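PDB 3ICJ: amidohydrolase 3 domain-containing protein, which is uncharacterised but binds two zinc ions and probably hydrolyses carbon-nitrogen bonds other than peptide bonds. Local coordinates for residues K250-L255 with G259-N264; L183-S188 with R207-E212; L309-Y314 with L376-Q381. All blocks are in the same frame, centred on the assembly; numbering follows the deposited sequence. Where two conformers were deposited one is given.

Contact 1: residues K250-L255 with G259-N264; sequences KALFEL and GRLKMN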
ATOM      1  N   LYS A 250     -11.695  -9.222 -10.479  1.00 31.86           N
ATOM      2  CA  LYS A 250     -12.881  -9.097 -11.336  1.00 37.42           C
ATOM      3  C   LYS A 250     -13.281  -7.630 -11.494  1.00 37.08           C
ATOM      4  O   LYS A 250     -13.631  -7.202 -12.592  1.00 33.05           O
ATOM      5  CB  LYS A 250     -14.077  -9.893 -10.789  1.00 31.70           C
ATOM      6  CG  LYS A 250     -14.041 -11.403 -10.969  1.00 39.82           C
ATOM      7  CD  LYS A 250     -15.425 -11.974 -10.631  1.00 37.87           C
ATOM      8  CE  LYS A 250     -15.496 -13.500 -10.779  1.00 47.07           C
ATOM      9  NZ  LYS A 250     -14.277 -14.128 -10.194  1.00 53.16           N
ATOM     10  N   ALA A 251     -13.184  -6.854 -10.406  1.00 37.52           N
ATOM     11  CA  ALA A 251     -13.459  -5.412 -10.452  1.00 33.51           C
ATOM     12  C   ALA A 251     -12.449  -4.620 -11.286  1.00 36.55           C
ATOM     13  O   ALA A 251     -12.831  -3.698 -12.000  1.00 32.52           O
ATOM     14  CB  ALA A 251     -13.528  -4.826  -9.020  1.00 30.19           C
ATOM     15  N   LEU A 252     -11.164  -4.954 -11.164  1.00 34.47           N
ATOM     16  CA  LEU A 252     -10.120  -4.276 -11.926  1.00 32.08           C
ATOM     17  C   LEU A 252     -10.214  -4.517 -13.444  1.00 31.93           C
ATOM     18  O   LEU A 252     -10.046  -3.569 -14.213  1.00 35.76           O
ATOM     19  CB  LEU A 252      -8.715  -4.677 -11.415  1.00 34.18           C
ATOM     20  CG  LEU A 252      -8.243  -4.123 -10.053  1.00 33.77           C
ATOM     21  CD1 LEU A 252      -6.966  -4.810  -9.641  1.00 30.70           C
ATOM     22  CD2 LEU A 252      -8.008  -2.592 -10.081  1.00 36.96           C
ATOM     23  N   PHE A 253     -10.479  -5.757 -13.873  1.00 30.30           N
ATOM     24  CA  PHE A 253     -10.669  -6.053 -15.319  1.00 30.85           C
ATOM     25  C   PHE A 253     -11.860  -5.243 -15.837  1.00 35.33           C
ATOM     26  O   PHE A 253     -11.820  -4.691 -16.941  1.00 32.84           O
ATOM     27  CB  PHE A 253     -10.973  -7.533 -15.571  1.00 32.03           C
ATOM     28  CG  PHE A 253      -9.768  -8.450 -15.528  1.00 34.99           C
ATOM     29  CD1 PHE A 253      -8.594  -8.144 -16.208  1.00 36.24           C
ATOM     30  CD2 PHE A 253      -9.841  -9.667 -14.866  1.00 34.81           C
ATOM     31  CE1 PHE A 253      -7.496  -9.027 -16.182  1.00 36.08           C
ATOM     32  CE2 PHE A 253      -8.760 -10.544 -14.842  1.00 36.74           C
ATOM     33  CZ  PHE A 253      -7.585 -10.226 -15.499  1.00 33.25           C
ATOM     34  N   GLU A 254     -12.915  -5.174 -15.038  1.00 32.20           N
ATOM     35  CA  GLU A 254     -14.125  -4.425 -15.458  1.00 36.61           C
ATOM     36  C   GLU A 254     -13.874  -2.910 -15.567  1.00 34.57           C
ATOM     37  O   GLU A 254     -14.207  -2.279 -16.589  1.00 36.90           O
ATOM     38  CB  GLU A 254     -15.310  -4.739 -14.546  1.00 36.26           C
ATOM     39  CG  GLU A 254     -16.652  -4.232 -15.077  1.00 35.56           C
ATOM     40  CD  GLU A 254     -17.848  -4.876 -14.400  1.00 38.09           C
ATOM     41  OE1 GLU A 254     -18.824  -4.148 -14.096  1.00 43.43           O
ATOM     42  OE2 GLU A 254     -17.834  -6.106 -14.201  1.00 39.91           O
ATOM     43  N   LEU A 255     -13.253  -2.331 -14.541  1.00 35.17           N
ATOM     44  CA  LEU A 255     -12.870  -0.921 -14.584  1.00 34.85           C
ATOM     45  C   LEU A 255     -11.953  -0.575 -15.769  1.00 34.48           C
ATOM     46  O   LEU A 255     -12.180   0.448 -16.441  1.00 34.62           O
ATOM     47  CB  LEU A 255     -12.250  -0.466 -13.244  1.00 36.30           C
ATOM     48  CG  LEU A 255     -13.185  -0.384 -12.028  1.00 33.86           C
ATOM     49  CD1 LEU A 255     -12.387  -0.288 -10.696  1.00 34.93           C
ATOM     50  CD2 LEU A 255     -14.203   0.746 -12.141  1.00 37.41           C
ATOM     51  N   GLY A 259     -12.881   1.868 -19.145  1.00 36.52           N
ATOM     52  CA  GLY A 259     -12.148   3.132 -19.251  1.00 38.06           C
ATOM     53  C   GLY A 259     -12.196   3.933 -17.953  1.00 41.74           C
ATOM     54  O   GLY A 259     -12.018   5.145 -17.952  1.00 38.82           O
ATOM     55  N   ARG A 260     -12.434   3.247 -16.845  1.00 36.51           N
ATOM     56  CA  ARG A 260     -12.665   3.892 -15.541  1.00 39.86           C
ATOM     57  C   ARG A 260     -11.456   3.826 -14.599  1.00 38.30           C
ATOM     58  O   ARG A 260     -11.482   4.386 -13.491  1.00 41.51           O
ATOM     59  CB  ARG A 260     -13.922   3.307 -14.892  1.00 37.85           C
ATOM     60  CG  ARG A 260     -15.206   3.933 -15.407  1.00 39.34           C
ATOM     61  CD  ARG A 260     -16.460   3.094 -15.100  1.00 39.57           C
ATOM     62  NE  ARG A 260     -16.799   2.986 -13.673  1.00 52.34           N
ATOM     63  CZ  ARG A 260     -17.865   2.334 -13.183  1.00 50.27           C
ATOM     64  NH1 ARG A 260     -18.072   2.287 -11.873  1.00 47.05           N
ATOM     65  NH2 ARG A 260     -18.732   1.723 -13.991  1.00 47.80           N
ATOM     66  N   LEU A 261     -10.391   3.146 -15.027  1.00 39.96           N
ATOM     67  CA  LEU A 261      -9.108   3.249 -14.328  1.00 42.09           C
ATOM     68  C   LEU A 261      -8.382   4.489 -14.805  1.00 40.14           C
ATOM     69  O   LEU A 261      -8.229   4.686 -16.015  1.00 36.45           O
ATOM     70  CB  LEU A 261      -8.218   2.026 -14.567  1.00 34.45           C
ATOM     71  CG  LEU A 261      -8.536   0.778 -13.760  1.00 38.61           C
ATOM     72  CD1 LEU A 261      -7.472  -0.295 -14.002  1.00 40.00           C
ATOM     73  CD2 LEU A 261      -8.716   1.074 -12.238  1.00 33.54           C
ATOM     74  N   LYS A 262      -7.929   5.308 -13.853  1.00 39.51           N
ATOM     75  CA  LYS A 262      -7.265   6.582 -14.162  0.50 40.36           C
ATOM     76  C   LYS A 262      -5.843   6.671 -13.573  1.00 40.92           C
ATOM     77  O   LYS A 262      -5.236   7.747 -13.537  1.00 46.16           O
ATOM     78  CB  LYS A 262      -8.130   7.759 -13.685  0.50 40.26           C
ATOM     79  CG  LYS A 262      -9.501   7.888 -14.391  0.50 46.11           C
ATOM     80  CD  LYS A 262      -9.348   8.134 -15.894  0.50 45.26           C
ATOM     81  CE  LYS A 262     -10.641   8.605 -16.562  0.50 49.94           C
ATOM     82  NZ  LYS A 262     -11.732   7.589 -16.479  0.50 38.05           N
ATOM     83  N   MET A 263      -5.312   5.540 -13.125  1.00 35.67           N
ATOM     84  CA  MET A 263      -3.977   5.490 -12.537  1.00 37.45           C
ATOM     85  C   MET A 263      -3.384   4.157 -12.932  1.00 37.08           C
ATOM     86  O   MET A 263      -4.128   3.243 -13.301  1.00 35.57           O
ATOM     87  CB  MET A 263      -4.029   5.724 -10.991  1.00 39.03           C
ATOM     88  CG  MET A 263      -4.522   4.563 -10.057  1.00 39.83           C
ATOM     89  SD  MET A 263      -4.673   4.962  -8.232  1.00 34.59           S
ATOM     90  CE  MET A 263      -3.270   5.956  -8.048  1.00 32.04           C
ATOM     91  N   ASN A 264      -2.056   4.054 -12.898  1.00 31.57           N
ATOM     92  CA  ASN A 264      -1.347   2.812 -13.203  1.00 34.26           C
ATOM     93  C   ASN A 264      -1.401   1.849 -12.037  1.00 37.04           C
ATOM     94  O   ASN A 264      -0.990   2.190 -10.950  1.00 39.49           O
ATOM     95  CB  ASN A 264       0.094   3.108 -13.569  1.00 36.03           C
ATOM     96  CG  ASN A 264       0.190   4.090 -14.695  1.00 35.80           C
ATOM     97  OD1 ASN A 264      -0.359   3.853 -15.784  1.00 39.49           O
ATOM     98  ND2 ASN A 264       0.866   5.220 -14.451  1.00 33.28           N
TER
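The CG atoms of Leu255 (chi1 -69°) and Arg260 (chi1 -82°) both stand anti to their own carbonyl carbons, and a bend at chi3 of Arg260 (67°) swings its charged end back across the leucine. The CD2 methyl of Leu255 therefore meets two levels of the arginine chain: Arg260 CB, and further out the guanidinium nitrogen Arg260 NE, each 3.8 Å from Leu255 CD2. The methyl reaches the guanidinium at a slant, while the charge is answered beyond it: Arg260 NH1 forms a salt bridge with Glu225 on helix 217-233, and NH2 forms another with Glu258.

The same two residues are also joined through the backbone. The amide N of Arg260 donates to the carbonyl O of Leu255 over 2.8 Å, in a nearly straight bond. Gly259, with positive phi, is where the chain leaves the helix, and this bond from the residue after it belongs to a Schellman motif. The motif is a worked example of how a helix is ended in a beta-alpha-beta crossover: helix 246-257 links the parallel neighbours 236-244 and 264-269, and the chain must turn sharply back to enter the second strand. The touch of Leu255 CD2 on Arg260 CB adds an aliphatic contact beside this cap.

One residue on, Leu261 drops its side chain along the inner side of the helix. Its CG lies 4.0 Å from Leu255 CB, and its CD2 comes to 4.3 Å from Leu252 CD2, a looser approach one helical turn earlier. Both leucines of this looser pair also touch Leu290 of strand 290-294, and Leu252 reaches Phe241 and Val244 on strand 236-244 as well.

Contact 2: residues L183-S188 with R207-E212; sequences LNLKPS and RKIINE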
ATOM      1  N   LEU A 183     -23.548 -13.708   8.226  1.00 37.93           N
ATOM      2  CA  LEU A 183     -22.255 -14.346   8.510  1.00 39.27           C
ATOM      3  C   LEU A 183     -22.335 -15.846   8.773  1.00 40.62           C
ATOM      4  O   LEU A 183     -21.485 -16.597   8.298  1.00 40.64           O
ATOM      5  CB  LEU A 183     -21.522 -13.642   9.669  1.00 37.77           C
ATOM      6  CG  LEU A 183     -20.877 -12.274   9.395  1.00 46.36           C
ATOM      7  CD1 LEU A 183     -20.163 -11.790  10.633  1.00 35.64           C
ATOM      8  CD2 LEU A 183     -19.878 -12.331   8.254  1.00 43.83           C
ATOM      9  N   ASN A 184     -23.347 -16.270   9.533  1.00 41.45           N
ATOM     10  CA  ASN A 184     -23.487 -17.664   9.950  1.00 42.91           C
ATOM     11  C   ASN A 184     -22.238 -18.263  10.615  1.00 43.99           C
ATOM     12  O   ASN A 184     -21.823 -19.375  10.275  1.00 42.18           O
ATOM     13  CB  ASN A 184     -23.957 -18.540   8.781  1.00 48.14           C
ATOM     14  CG  ASN A 184     -25.429 -18.837   8.848  1.00 59.18           C
ATOM     15  OD1 ASN A 184     -25.828 -19.997   8.919  1.00 67.21           O
ATOM     16  ND2 ASN A 184     -26.251 -17.790   8.859  1.00 64.82           N
ATOM     17  N   LEU A 185     -21.645 -17.514  11.548  1.00 36.66           N
ATOM     18  CA  LEU A 185     -20.449 -17.954  12.278  1.00 39.79           C
ATOM     19  C   LEU A 185     -20.751 -19.135  13.188  1.00 42.22           C
ATOM     20  O   LEU A 185     -21.836 -19.209  13.759  1.00 35.72           O
ATOM     21  CB  LEU A 185     -19.915 -16.825  13.158  1.00 42.97           C
ATOM     22  CG  LEU A 185     -19.468 -15.507  12.538  1.00 39.42           C
ATOM     23  CD1 LEU A 185     -19.269 -14.521  13.673  1.00 46.66           C
ATOM     24  CD2 LEU A 185     -18.195 -15.694  11.716  1.00 50.32           C
ATOM     25  N   LYS A 186     -19.781 -20.039  13.324  1.00 45.63           N
ATOM     26  CA  LYS A 186     -19.890 -21.182  14.237  1.00 48.47           C
ATOM     27  C   LYS A 186     -19.675 -20.684  15.670  1.00 47.24           C
ATOM     28  O   LYS A 186     -18.929 -19.719  15.869  1.00 44.39           O
ATOM     29  CB  LYS A 186     -18.865 -22.267  13.864  1.00 49.52           C
ATOM     30  CG  LYS A 186     -18.956 -22.736  12.413  1.00 54.80           C
ATOM     31  CD  LYS A 186     -17.960 -23.837  12.108  1.00 60.53           C
ATOM     32  CE  LYS A 186     -17.919 -24.123  10.618  1.00 69.12           C
ATOM     33  NZ  LYS A 186     -17.279 -25.443  10.350  1.00 72.89           N
ATOM     34  N   PRO A 187     -20.348 -21.307  16.668  1.00 48.45           N
ATOM     35  CA  PRO A 187     -20.103 -20.909  18.064  1.00 46.40           C
ATOM     36  C   PRO A 187     -18.624 -21.008  18.451  1.00 43.13           C
ATOM     37  O   PRO A 187     -17.943 -21.960  18.054  1.00 39.37           O
ATOM     38  CB  PRO A 187     -20.931 -21.920  18.870  1.00 45.36           C
ATOM     39  CG  PRO A 187     -22.019 -22.345  17.944  1.00 48.47           C
ATOM     40  CD  PRO A 187     -21.384 -22.359  16.576  1.00 50.18           C
ATOM     41  N   SER A 188     -18.127 -19.999  19.162  1.00 38.34           N
ATOM     42  CA  SER A 188     -16.794 -20.048  19.765  1.00 38.92           C
ATOM     43  C   SER A 188     -16.720 -19.107  20.959  1.00 39.00           C
ATOM     44  O   SER A 188     -17.627 -18.289  21.178  1.00 34.23           O
ATOM     45  CB  SER A 188     -15.685 -19.714  18.747  1.00 36.16           C
ATOM     46  OG  SER A 188     -15.548 -18.318  18.553  1.00 40.92           O
ATOM     47  N   ARG A 207     -14.345 -10.902   8.916  1.00 37.14           N
ATOM     48  CA  ARG A 207     -13.732 -10.115   7.862  1.00 33.85           C
ATOM     49  C   ARG A 207     -13.607 -10.945   6.593  1.00 37.51           C
ATOM     50  O   ARG A 207     -13.935 -10.486   5.523  1.00 34.13           O
ATOM     51  CB  ARG A 207     -12.335  -9.681   8.283  1.00 45.79           C
ATOM     52  CG  ARG A 207     -12.234  -8.434   9.111  1.00 48.99           C
ATOM     53  CD  ARG A 207     -10.794  -7.939   9.062  1.00 64.81           C
ATOM     54  NE  ARG A 207     -10.387  -7.082  10.166  1.00 71.41           N
ATOM     55  CZ  ARG A 207      -9.673  -7.487  11.210  1.00 80.91           C
ATOM     56  NH1 ARG A 207      -9.317  -8.758  11.330  1.00 83.64           N
ATOM     57  NH2 ARG A 207      -9.324  -6.620  12.155  1.00 78.37           N
ATOM     58  N   LYS A 208     -13.107 -12.164   6.729  1.00 35.57           N
ATOM     59  CA  LYS A 208     -12.879 -13.061   5.594  1.00 33.73           C
ATOM     60  C   LYS A 208     -14.196 -13.329   4.859  1.00 35.95           C
ATOM     61  O   LYS A 208     -14.243 -13.234   3.627  1.00 31.81           O
ATOM     62  CB  LYS A 208     -12.228 -14.367   6.064  1.00 33.75           C
ATOM     63  CG  LYS A 208     -11.976 -15.408   4.967  1.00 35.36           C
ATOM     64  CD  LYS A 208     -11.646 -16.779   5.559  1.00 49.49           C
ATOM     65  CE  LYS A 208     -10.169 -17.095   5.463  1.00 51.80           C
ATOM     66  NZ  LYS A 208      -9.848 -17.647   4.117  1.00 53.31           N
ATOM     67  N   ILE A 209     -15.259 -13.625   5.622  1.00 34.08           N
ATOM     68  CA  ILE A 209     -16.581 -13.902   5.051  1.00 36.90           C
ATOM     69  C   ILE A 209     -17.171 -12.654   4.372  1.00 34.89           C
ATOM     70  O   ILE A 209     -17.719 -12.735   3.269  1.00 37.75           O
ATOM     71  CB  ILE A 209     -17.571 -14.510   6.098  1.00 35.86           C
ATOM     72  CG1 ILE A 209     -17.113 -15.917   6.525  1.00 37.90           C
ATOM     73  CG2 ILE A 209     -18.969 -14.607   5.515  1.00 33.31           C
ATOM     74  CD1 ILE A 209     -17.747 -16.426   7.835  1.00 38.58           C
ATOM     75  N   ILE A 210     -17.024 -11.506   5.022  1.00 32.73           N
ATOM     76  CA  ILE A 210     -17.425 -10.225   4.440  1.00 33.29           C
ATOM     77  C   ILE A 210     -16.739  -9.969   3.084  1.00 34.65           C
ATOM     78  O   ILE A 210     -17.405  -9.685   2.080  1.00 34.38           O
ATOM     79  CB  ILE A 210     -17.176  -9.064   5.434  1.00 32.82           C
ATOM     80  CG1 ILE A 210     -18.230  -9.104   6.539  1.00 31.11           C
ATOM     81  CG2 ILE A 210     -17.188  -7.700   4.700  1.00 30.14           C
ATOM     82  CD1 ILE A 210     -17.867  -8.333   7.808  1.00 37.88           C
ATOM     83  N   ASN A 211     -15.420 -10.130   3.056  1.00 34.95           N
ATOM     84  CA  ASN A 211     -14.620  -9.863   1.859  1.00 31.56           C
ATOM     85  C   ASN A 211     -14.829 -10.846   0.709  1.00 30.58           C
ATOM     86  O   ASN A 211     -14.804 -10.453  -0.458  1.00 32.26           O
ATOM     87  CB  ASN A 211     -13.126  -9.816   2.201  1.00 35.61           C
ATOM     88  CG  ASN A 211     -12.757  -8.633   3.083  1.00 44.37           C
ATOM     89  OD1 ASN A 211     -13.474  -7.630   3.151  1.00 43.34           O
ATOM     90  ND2 ASN A 211     -11.626  -8.748   3.766  1.00 45.75           N
ATOM     91  N   GLU A 212     -15.020 -12.116   1.042  1.00 31.70           N
ATOM     92  CA  GLU A 212     -15.118 -13.171   0.039  1.00 37.41           C
ATOM     93  C   GLU A 212     -16.550 -13.537  -0.373  1.00 35.40           C
ATOM     94  O   GLU A 212     -16.796 -13.812  -1.548  1.00 31.12           O
ATOM     95  CB  GLU A 212     -14.369 -14.422   0.508  1.00 38.88           C
ATOM     96  CG  GLU A 212     -12.883 -14.190   0.744  1.00 44.72           C
ATOM     97  CD  GLU A 212     -12.154 -15.432   1.233  1.00 41.95           C
ATOM     98  OE1 GLU A 212     -10.909 -15.414   1.231  1.00 41.03           O
ATOM     99  OE2 GLU A 212     -12.814 -16.420   1.620  1.00 50.56           O
TER
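Helix 200-214 follows directly on strand 197-199 of a six-stranded mixed sheet, and the end of helix 177-183, with the loop that leads from it to strand 191-192 of the same sheet, packs against it. The contact thus brings the chain just before strands 191-192 and 197-199 against the helix that comes after them. Leu183 and Ile209 are its centre. Leu183 CD2 is the methyl that does the work: it lies 3.7 Å from Ile209 CG2 and 3.8 Å from Ile209 CB, the two side chains crossing obliquely. The same methyl also reaches Ile210 CG1 at 4.0 Å, so that it bridges two successive residues of the helix.

The two branches of Ile209 divide the task. CG2, anti to the backbone N, takes Leu183, whereas the longer branch, with CG1 beside the N (chi1 -67°), carries CD1 toward the departing loop. There Ile209 CD1 sits 3.8 Å from the carbonyl O of Leu183 and 4.0 Å from Leu185 CD2. Between the two leucines the backbone turns at Asn184, which has positive phi and is the first residue to leave the helical path; after this turn Leu185 can come back to the same isoleucine. Ser206, one residue ahead of 207-212, also touches both leucines, and Leu183 further contacts Ile214.

No hydrogen bond links the two segments. Cohesion comes mainly from branched apolar side chains, with one methyl also resting near a backbone carbonyl, which implies that the fit depends on the shape of the branches and on shielding them from water rather than on directional bonding.

Contact 3: residues L309-Y314 with L376-Q381; sequences LLSEPY and LVRDDQ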
ATOM      1  N   LEU A 309       8.188 -12.526  12.809  1.00 36.29           N
ATOM      2  CA  LEU A 309       9.045 -13.664  13.207  1.00 33.79           C
ATOM      3  C   LEU A 309      10.470 -13.237  13.513  1.00 35.55           C
ATOM      4  O   LEU A 309      11.197 -12.861  12.605  1.00 36.73           O
ATOM      5  CB  LEU A 309       9.040 -14.761  12.124  1.00 30.87           C
ATOM      6  CG  LEU A 309       9.656 -16.110  12.555  1.00 33.51           C
ATOM      7  CD1 LEU A 309       8.737 -16.888  13.526  1.00 38.82           C
ATOM      8  CD2 LEU A 309       9.980 -16.966  11.327  1.00 30.53           C
ATOM      9  N   LEU A 310      10.866 -13.345  14.789  1.00 29.55           N
ATOM     10  CA  LEU A 310      12.160 -12.877  15.276  1.00 31.54           C
ATOM     11  C   LEU A 310      13.043 -14.089  15.514  1.00 33.49           C
ATOM     12  O   LEU A 310      12.517 -15.198  15.730  1.00 32.74           O
ATOM     13  CB  LEU A 310      12.000 -12.110  16.608  1.00 30.44           C
ATOM     14  CG  LEU A 310      11.096 -10.870  16.698  1.00 38.54           C
ATOM     15  CD1 LEU A 310      11.194 -10.234  18.103  1.00 32.63           C
ATOM     16  CD2 LEU A 310      11.484  -9.865  15.628  1.00 30.84           C
ATOM     17  N   SER A 311      14.363 -13.891  15.465  1.00 33.13           N
ATOM     18  CA  SER A 311      15.288 -14.994  15.737  0.50 33.88           C
ATOM     19  C   SER A 311      15.480 -15.239  17.238  1.00 37.50           C
ATOM     20  O   SER A 311      15.876 -16.338  17.634  1.00 35.20           O
ATOM     21  CB  SER A 311      16.624 -14.868  14.971  0.50 33.29           C
ATOM     22  OG  SER A 311      17.277 -13.629  15.175  0.50 31.88           O
ATOM     23  N   GLU A 312      15.172 -14.234  18.064  1.00 35.79           N
ATOM     24  CA  GLU A 312      15.173 -14.377  19.530  0.50 36.23           C
ATOM     25  C   GLU A 312      13.842 -13.865  20.090  1.00 34.36           C
ATOM     26  O   GLU A 312      13.176 -13.063  19.434  1.00 37.40           O
ATOM     27  CB  GLU A 312      16.355 -13.618  20.141  0.50 37.82           C
ATOM     28  CG  GLU A 312      17.668 -14.397  20.117  0.50 42.83           C
ATOM     29  CD  GLU A 312      17.762 -15.414  21.244  0.50 46.87           C
ATOM     30  OE1 GLU A 312      17.595 -16.616  20.973  0.50 40.66           O
ATOM     31  OE2 GLU A 312      17.998 -15.011  22.406  0.50 53.72           O
ATOM     32  N   PRO A 313      13.439 -14.316  21.310  1.00 33.73           N
ATOM     33  CA  PRO A 313      12.096 -13.863  21.759  1.00 33.68           C
ATOM     34  C   PRO A 313      11.880 -12.346  21.941  1.00 35.99           C
ATOM     35  O   PRO A 313      12.850 -11.595  22.106  1.00 34.17           O
ATOM     36  CB  PRO A 313      11.905 -14.606  23.098  1.00 35.19           C
ATOM     37  CG  PRO A 313      12.786 -15.829  22.977  1.00 40.59           C
ATOM     38  CD  PRO A 313      13.995 -15.338  22.237  1.00 33.63           C
ATOM     39  N   TYR A 314      10.617 -11.910  21.877  1.00 28.20           N
ATOM     40  CA  TYR A 314      10.257 -10.493  22.106  1.00 35.09           C
ATOM     41  C   TYR A 314      10.756 -10.008  23.464  1.00 34.76           C
ATOM     42  O   TYR A 314      10.709 -10.740  24.456  1.00 34.09           O
ATOM     43  CB  TYR A 314       8.736 -10.255  21.980  1.00 28.79           C
ATOM     44  CG  TYR A 314       8.276 -10.160  20.541  1.00 32.39           C
ATOM     45  CD1 TYR A 314       8.054 -11.312  19.782  1.00 26.99           C
ATOM     46  CD2 TYR A 314       8.091  -8.917  19.931  1.00 30.50           C
ATOM     47  CE1 TYR A 314       7.658 -11.249  18.458  1.00 27.21           C
ATOM     48  CE2 TYR A 314       7.698  -8.827  18.609  1.00 33.17           C
ATOM     49  CZ  TYR A 314       7.493  -9.994  17.873  1.00 36.28           C
ATOM     50  OH  TYR A 314       7.090  -9.897  16.572  1.00 34.87           O
ATOM     51  N   LEU A 376      12.889  -5.172  10.215  1.00 34.34           N
ATOM     52  CA  LEU A 376      14.167  -5.441  10.897  1.00 36.49           C
ATOM     53  C   LEU A 376      15.185  -6.127   9.990  1.00 37.10           C
ATOM     54  O   LEU A 376      14.975  -7.260   9.549  1.00 39.66           O
ATOM     55  CB  LEU A 376      13.943  -6.281  12.156  1.00 37.54           C
ATOM     56  CG  LEU A 376      12.815  -5.774  13.069  1.00 42.57           C
ATOM     57  CD1 LEU A 376      12.510  -6.774  14.169  1.00 35.92           C
ATOM     58  CD2 LEU A 376      13.174  -4.428  13.664  1.00 40.96           C
ATOM     59  N   VAL A 377      16.285  -5.431   9.709  1.00 40.04           N
ATOM     60  CA  VAL A 377      17.372  -6.001   8.911  1.00 33.93           C
ATOM     61  C   VAL A 377      18.671  -5.933   9.705  1.00 35.53           C
ATOM     62  O   VAL A 377      19.113  -4.850  10.126  1.00 34.70           O
ATOM     63  CB  VAL A 377      17.541  -5.285   7.542  1.00 39.49           C
ATOM     64  CG1 VAL A 377      18.700  -5.904   6.766  1.00 40.51           C
ATOM     65  CG2 VAL A 377      16.249  -5.344   6.724  1.00 35.10           C
ATOM     66  N   ARG A 378      19.265  -7.096   9.929  1.00 34.68           N
ATOM     67  CA  ARG A 378      20.540  -7.179  10.638  1.00 35.46           C
ATOM     68  C   ARG A 378      21.706  -6.795   9.710  1.00 39.06           C
ATOM     69  O   ARG A 378      21.608  -6.949   8.481  1.00 36.92           O
ATOM     70  CB  ARG A 378      20.754  -8.593  11.192  1.00 33.84           C
ATOM     71  CG  ARG A 378      19.582  -9.152  12.006  1.00 34.09           C
ATOM     72  CD  ARG A 378      19.893 -10.539  12.613  1.00 37.04           C
ATOM     73  NE  ARG A 378      20.457 -11.505  11.661  1.00 39.04           N
ATOM     74  CZ  ARG A 378      19.776 -12.502  11.101  1.00 34.65           C
ATOM     75  NH1 ARG A 378      20.384 -13.304  10.246  1.00 32.80           N
ATOM     76  NH2 ARG A 378      18.477 -12.696  11.379  1.00 35.95           N
ATOM     77  N   ASP A 379      22.799  -6.304  10.309  1.00 34.69           N
ATOM     78  CA  ASP A 379      24.061  -6.044   9.604  1.00 38.06           C
ATOM     79  C   ASP A 379      24.511  -7.230   8.750  1.00 38.09           C
ATOM     80  O   ASP A 379      24.897  -7.056   7.590  1.00 38.36           O
ATOM     81  CB  ASP A 379      25.174  -5.682  10.594  1.00 40.33           C
ATOM     82  CG  ASP A 379      25.100  -4.235  11.067  1.00 47.48           C
ATOM     83  OD1 ASP A 379      24.114  -3.528  10.751  1.00 45.94           O
ATOM     84  OD2 ASP A 379      26.035  -3.798  11.761  1.00 49.12           O
ATOM     85  N   ASP A 380      24.408  -8.434   9.307  1.00 37.75           N
ATOM     86  CA  ASP A 380      24.821  -9.639   8.591  1.00 41.12           C
ATOM     87  C   ASP A 380      23.904 -10.025   7.418  1.00 41.88           C
ATOM     88  O   ASP A 380      24.274 -10.866   6.602  1.00 50.14           O
ATOM     89  CB  ASP A 380      25.042 -10.818   9.562  1.00 41.67           C
ATOM     90  CG  ASP A 380      23.751 -11.301  10.237  1.00 46.72           C
ATOM     91  OD1 ASP A 380      22.832 -11.769   9.544  1.00 51.39           O
ATOM     92  OD2 ASP A 380      23.670 -11.264  11.477  1.00 57.67           O
ATOM     93  N   GLN A 381      22.721  -9.414   7.325  1.00 35.90           N
ATOM     94  CA  GLN A 381      21.813  -9.707   6.217  1.00 38.23           C
ATOM     95  C   GLN A 381      22.044  -8.800   5.018  1.00 40.47           C
ATOM     96  O   GLN A 381      21.611  -9.117   3.906  1.00 39.44           O
ATOM     97  CB  GLN A 381      20.349  -9.596   6.675  1.00 37.14           C
ATOM     98  CG  GLN A 381      19.911 -10.704   7.637  1.00 42.39           C
ATOM     99  CD  GLN A 381      18.538 -10.437   8.230  1.00 34.82           C
ATOM    100  OE1 GLN A 381      18.226  -9.310   8.608  1.00 41.46           O
ATOM    101  NE2 GLN A 381      17.701 -11.459   8.269  1.00 32.40           N
TER
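The backbones of 309-314 and 376-381 keep well apart, the nearest pair of CA atoms being those of Leu310 and Leu376 at 8.9 Å, and no hydrogen bond crosses between the segments. The first is irregular loop, extended at Leu310; the second is extended through Leu376 and Val377 before it turns into helix 379-388. What contact there is comes from side chains.

Leu310 reaches across with CD2, which meets Leu376 CD1 at 3.6 Å, the two side chains crossing at an angle. Its CD1 stays within its own loop, 3.5 Å above the ring plane of Tyr314 and over the ring centre. Val409 on helix 405-413 touches both leucines. With chi2 of Leu376 near 180° (171°), CD1 continues the line of the side chain outward to the loop.

Alongside this apolar pair lies a polar layer. Ser311 OG and Arg378 NH2 are 4.1 Å apart and are not bonded to each other; in the conformer given, what they share is Asp352, whose OD2 is hydrogen-bonded to Ser311 OG and forms a salt bridge with Arg378 NH2. Arg378 NH2 also pairs with Asp356. The rest of the guanidinium is gripped side-on by Asp380, through NE and through NH1, which lies 3.0 Å from Asp380 OD1. Gln381 NE2, itself hydrogen-bonded to Asp356 and to the backbone O of Asp352, lies over one face of the guanidinium, offset toward its rim. Gln381 OE1 accepts a hydrogen bond from the backbone N of Arg378 at 2.8 Å. Several acidic groups around one arginine probably stabilise its positive charge and fix the plane of its head.

Both segments follow strands that lead to zinc ligands, 290-294 to the carboxylated Lys296 and 370-371 to His373, a layout typical of the amidohydrolase barrel, whose metal-binding residues and long loops lie at the C-terminal ends of the strands.

The three contacts sample different depths and places of one chain without touching one another. Contact 1 is the most buried and the most local: a helix and its own exit, held by a backbone bond as well as leucines. Contact 2, partly buried and away from the zinc site, joins a helix end and loop to a helix beside the six-stranded sheet; it has no hydrogen bond across it and is held by aliphatic side chains. Contact 3, also partly buried, spans the longest sequence gap and couples a single leucine pair with a charged network that runs through Asp352. Contacts 1 and 3 lie on opposite sides of the chain's centre, yet strand 290-294, which packs on contact 1, precedes the loop of contact 3.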